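PDB 1R0K: 1-deoxy-D-xylulose 5-phosphate reductoisomerase from Zymomonas mobilis, which catalyses the NADPH-dependent rearrangement and reduction of 1-deoxy-D-xylulose 5-phosphate to 2-C-methyl-D-erythritol 4-phosphate, the first step from this substrate toward isopentenyl diphosphate. Local coordinates for residues P242-V250 against I257-D265. Numbering follows the deposited sequence.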
ATOM      1  N   PRO B 242      -9.332  15.516   3.334  1.00 12.28           N
ATOM      2  CA  PRO B 242     -10.457  15.970   2.506  1.00 12.83           C
ATOM      3  C   PRO B 242     -10.721  15.232   1.192  1.00 12.44           C
ATOM      4  O   PRO B 242     -11.849  14.814   0.933  1.00 12.27           O
ATOM      5  CB  PRO B 242     -10.147  17.449   2.286  1.00 12.13           C
ATOM      6  CG  PRO B 242      -9.431  17.830   3.558  1.00 11.73           C
ATOM      7  CD  PRO B 242      -8.485  16.656   3.731  1.00 10.30           C
ATOM      8  N   GLN B 243      -9.690  15.072   0.367  1.00 12.47           N
ATOM      9  CA  GLN B 243      -9.850  14.410  -0.931  1.00 12.71           C
ATOM     10  C   GLN B 243     -10.348  12.969  -0.857  1.00 12.26           C
ATOM     11  O   GLN B 243     -10.947  12.465  -1.806  1.00 12.73           O
ATOM     12  CB  GLN B 243      -8.530  14.437  -1.707  1.00 12.38           C
ATOM     13  CG  GLN B 243      -8.036  15.825  -2.121  1.00 15.98           C
ATOM     14  CD  GLN B 243      -7.510  16.640  -0.956  1.00 15.43           C
ATOM     15  OE1 GLN B 243      -7.067  16.092   0.051  1.00 16.00           O
ATOM     16  NE2 GLN B 243      -7.532  17.956  -1.101  1.00 13.49           N
ATOM     17  N   SER B 244     -10.085  12.300   0.261  1.00 12.11           N
ATOM     18  CA  SER B 244     -10.510  10.913   0.434  1.00 13.64           C
ATOM     19  C   SER B 244     -10.028   9.997  -0.688  1.00 12.91           C
ATOM     20  O   SER B 244     -10.757   9.091  -1.106  1.00 12.62           O
ATOM     21  CB  SER B 244     -12.041  10.826   0.529  1.00 13.40           C
ATOM     22  OG  SER B 244     -12.523  11.504   1.675  1.00 20.45           O
ATOM     23  N   VAL B 245      -8.817  10.231  -1.188  1.00 12.74           N
ATOM     24  CA  VAL B 245      -8.275   9.379  -2.246  1.00 11.32           C
ATOM     25  C   VAL B 245      -7.452   8.286  -1.585  1.00 11.61           C
ATOM     26  O   VAL B 245      -7.417   7.152  -2.061  1.00 10.16           O
ATOM     27  CB  VAL B 245      -7.422  10.176  -3.263  1.00 13.77           C
ATOM     28  CG1 VAL B 245      -8.345  10.905  -4.230  1.00 15.35           C
ATOM     29  CG2 VAL B 245      -6.529  11.168  -2.550  1.00 13.00           C
ATOM     30  N   ILE B 246      -6.780   8.628  -0.489  1.00  9.85           N
ATOM     31  CA  ILE B 246      -6.056   7.612   0.268  1.00  9.83           C
ATOM     32  C   ILE B 246      -7.187   7.107   1.157  1.00 10.70           C
ATOM     33  O   ILE B 246      -7.736   7.858   1.976  1.00 10.19           O
ATOM     34  CB  ILE B 246      -4.919   8.205   1.130  1.00 11.54           C
ATOM     35  CG1 ILE B 246      -3.800   8.713   0.214  1.00 12.57           C
ATOM     36  CG2 ILE B 246      -4.394   7.146   2.099  1.00  8.52           C
ATOM     37  CD1 ILE B 246      -2.578   9.240   0.939  1.00 12.16           C
ATOM     38  N   HIS B 247      -7.549   5.846   0.970  1.00 10.04           N
ATOM     39  CA  HIS B 247      -8.668   5.252   1.687  1.00 10.98           C
ATOM     40  C   HIS B 247      -8.390   4.737   3.101  1.00 10.18           C
ATOM     41  O   HIS B 247      -9.328   4.438   3.837  1.00 10.27           O
ATOM     42  CB  HIS B 247      -9.285   4.174   0.795  1.00  9.91           C
ATOM     43  CG  HIS B 247      -9.795   4.713  -0.509  1.00 10.10           C
ATOM     44  ND1 HIS B 247      -9.641   4.048  -1.706  1.00 10.29           N
ATOM     45  CD2 HIS B 247     -10.435   5.872  -0.801  1.00  9.86           C
ATOM     46  CE1 HIS B 247     -10.158   4.775  -2.681  1.00 12.13           C
ATOM     47  NE2 HIS B 247     -10.646   5.886  -2.159  1.00 11.89           N
ATOM     48  N   SER B 248      -7.106   4.666   3.457  1.00 10.14           N
ATOM     49  CA  SER B 248      -6.607   4.267   4.781  1.00  9.73           C
ATOM     50  C   SER B 248      -5.202   3.682   4.689  1.00  9.41           C
ATOM     51  O   SER B 248      -4.733   3.339   3.606  1.00  9.18           O
ATOM     52  CB  SER B 248      -7.550   3.295   5.498  1.00  8.59           C
ATOM     53  OG  SER B 248      -8.577   4.026   6.158  1.00 12.00           O
ATOM     54  N   MET B 249      -4.522   3.570   5.826  1.00  9.80           N
ATOM     55  CA  MET B 249      -3.152   3.081   5.799  1.00  8.96           C
ATOM     56  C   MET B 249      -2.763   2.233   7.002  1.00 10.55           C
ATOM     57  O   MET B 249      -3.436   2.244   8.039  1.00  8.31           O
ATOM     58  CB  MET B 249      -2.200   4.277   5.712  1.00  9.74           C
ATOM     59  CG  MET B 249      -2.610   5.333   4.698  1.00 10.58           C
ATOM     60  SD  MET B 249      -1.472   6.747   4.663  1.00 12.64           S
ATOM     61  CE  MET B 249      -2.357   7.925   5.660  1.00 14.67           C
ATOM     62  N   VAL B 250      -1.656   1.510   6.849  1.00  8.02           N
ATOM     63  CA  VAL B 250      -1.127   0.668   7.916  1.00  8.53           C
ATOM     64  C   VAL B 250       0.385   0.854   7.984  1.00  9.64           C
ATOM     65  O   VAL B 250       1.084   0.664   6.981  1.00 10.56           O
ATOM     66  CB  VAL B 250      -1.403  -0.837   7.662  1.00  8.69           C
ATOM     67  CG1 VAL B 250      -0.778  -1.667   8.774  1.00  6.92           C
ATOM     68  CG2 VAL B 250      -2.898  -1.104   7.588  1.00  7.29           C
ATOM     69  N   ILE B 257       4.814   2.439   5.534  1.00 11.95           N
ATOM     70  CA  ILE B 257       3.386   2.679   5.606  1.00 10.62           C
ATOM     71  C   ILE B 257       2.795   2.251   4.272  1.00 11.39           C
ATOM     72  O   ILE B 257       3.170   2.771   3.219  1.00 12.39           O
ATOM     73  CB  ILE B 257       3.071   4.165   5.844  1.00 12.23           C
ATOM     74  CG1 ILE B 257       3.637   4.602   7.198  1.00 11.47           C
ATOM     75  CG2 ILE B 257       1.559   4.381   5.810  1.00 14.73           C
ATOM     76  CD1 ILE B 257       3.560   6.099   7.445  1.00  9.27           C
ATOM     77  N   LEU B 258       1.898   1.275   4.318  1.00  8.44           N
ATOM     78  CA  LEU B 258       1.246   0.801   3.108  1.00 10.29           C
ATOM     79  C   LEU B 258      -0.112   1.478   3.066  1.00  9.78           C
ATOM     80  O   LEU B 258      -0.829   1.508   4.060  1.00  7.63           O
ATOM     81  CB  LEU B 258       1.082  -0.721   3.137  1.00  9.55           C
ATOM     82  CG  LEU B 258       2.398  -1.504   3.136  1.00 11.27           C
ATOM     83  CD1 LEU B 258       2.115  -3.002   3.073  1.00  9.87           C
ATOM     84  CD2 LEU B 258       3.244  -1.064   1.942  1.00 10.19           C
ATOM     85  N   ALA B 259      -0.456   2.033   1.914  1.00 10.49           N
ATOM     86  CA  ALA B 259      -1.730   2.714   1.773  1.00 10.83           C
ATOM     87  C   ALA B 259      -2.479   2.197   0.555  1.00 11.01           C
ATOM     88  O   ALA B 259      -1.874   1.701  -0.394  1.00 11.52           O
ATOM     89  CB  ALA B 259      -1.497   4.216   1.643  1.00  8.98           C
ATOM     90  N   GLN B 260      -3.800   2.286   0.599  1.00 10.89           N
ATOM     91  CA  GLN B 260      -4.608   1.871  -0.535  1.00 10.13           C
ATOM     92  C   GLN B 260      -5.202   3.177  -1.032  1.00  9.78           C
ATOM     93  O   GLN B 260      -5.789   3.940  -0.258  1.00  9.83           O
ATOM     94  CB  GLN B 260      -5.701   0.891  -0.115  1.00 11.54           C
ATOM     95  CG  GLN B 260      -6.357   0.163  -1.295  1.00 10.71           C
ATOM     96  CD  GLN B 260      -7.476   0.965  -1.951  1.00 14.21           C
ATOM     97  OE1 GLN B 260      -7.969   0.608  -3.032  1.00 16.08           O
ATOM     98  NE2 GLN B 260      -7.890   2.041  -1.299  1.00  9.18           N
ATOM     99  N   ILE B 261      -5.015   3.437  -2.319  1.00  7.24           N
ATOM    100  CA  ILE B 261      -5.478   4.668  -2.944  1.00 11.30           C
ATOM    101  C   ILE B 261      -6.291   4.348  -4.192  1.00 10.68           C
ATOM    102  O   ILE B 261      -6.098   3.306  -4.808  1.00 12.88           O
ATOM    103  CB  ILE B 261      -4.256   5.539  -3.353  1.00 11.89           C
ATOM    104  CG1 ILE B 261      -3.309   5.693  -2.157  1.00 13.39           C
ATOM    105  CG2 ILE B 261      -4.716   6.908  -3.849  1.00 12.44           C
ATOM    106  CD1 ILE B 261      -2.016   6.419  -2.472  1.00 13.84           C
ATOM    107  N   GLY B 262      -7.205   5.234  -4.565  1.00 13.54           N
ATOM    108  CA  GLY B 262      -7.971   4.986  -5.776  1.00 13.57           C
ATOM    109  C   GLY B 262      -9.175   5.877  -5.961  1.00 12.34           C
ATOM    110  O   GLY B 262      -9.428   6.760  -5.149  1.00 10.98           O
ATOM    111  N   SER B 263      -9.902   5.658  -7.053  1.00 13.28           N
ATOM    112  CA  SER B 263     -11.120   6.407  -7.331  1.00 12.49           C
ATOM    113  C   SER B 263     -12.139   5.914  -6.302  1.00 12.31           C
ATOM    114  O   SER B 263     -11.879   4.945  -5.583  1.00 13.24           O
ATOM    115  CB  SER B 263     -11.609   6.106  -8.748  1.00 13.72           C
ATOM    116  OG  SER B 263     -11.686   4.704  -8.962  1.00 16.41           O
ATOM    117  N   PRO B 264     -13.308   6.569  -6.210  1.00 12.08           N
ATOM    118  CA  PRO B 264     -14.326   6.151  -5.241  1.00 12.92           C
ATOM    119  C   PRO B 264     -15.225   4.970  -5.634  1.00 14.31           C
ATOM    120  O   PRO B 264     -16.062   4.538  -4.840  1.00 15.03           O
ATOM    121  CB  PRO B 264     -15.120   7.435  -5.020  1.00 15.12           C
ATOM    122  CG  PRO B 264     -15.061   8.086  -6.366  1.00 12.77           C
ATOM    123  CD  PRO B 264     -13.628   7.895  -6.772  1.00 10.37           C
ATOM    124  N   ASP B 265     -15.052   4.450  -6.847  1.00 13.21           N
ATOM    125  CA  ASP B 265     -15.863   3.331  -7.336  1.00 13.15           C
ATOM    126  C   ASP B 265     -15.835   2.153  -6.357  1.00 13.26           C
ATOM    127  O   ASP B 265     -14.778   1.565  -6.105  1.00 11.58           O
ATOM    128  CB  ASP B 265     -15.337   2.868  -8.694  1.00 14.93           C
ATOM    129  CG  ASP B 265     -16.363   2.075  -9.486  1.00 16.87           C
ATOM    130  OD1 ASP B 265     -17.072   1.236  -8.892  1.00 14.15           O
ATOM    131  OD2 ASP B 265     -16.446   2.290 -10.714  1.00 17.48           O
TER
HETATM  132  O   HOH W   1     -11.627   7.847  -4.054  1.00 23.66           O
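The His247 ring carries Val245 O over the centre of one face, 3.4 Å above its plane. The Gln260 amide meets the ring at its edge, the two planes 24° apart. Gln260 NE2 donates to His247 ND1 at 2.7 Å, which makes ND1 the acceptor. Gln260 reaches it because its chain bends at chi2 (-84°). At the other ring nitrogen, a water lies 2.9 Å from His247 NE2 and also hydrogen-bonds Gly262 O. An alanine in place of His247 would probably leave Gln260 NE2 without this acceptor and the water with one partner fewer. Val245 O also accepts from Gly262 N, and His247 N donates to Gln260 O at 2.9 Å. Further along, Val250 and Leu258 form a hydrogen-bonded pair through both backbone bonds. On the same sheet face, Ile246 CG1 lies 3.9 Å from Ile261 CG1. There too, Met249 CG presses tightly on Ala259 CB at 3.4 Å. Ser248 lies near Glu152, a predicted manganese ligand. Residues 257-261 pair antiparallel with a strand of the second subunit, so the sheet continues through the homodimer. The two strands form an antiparallel beta hairpin at the dimer-facing edge of the mixed four-stranded sheet.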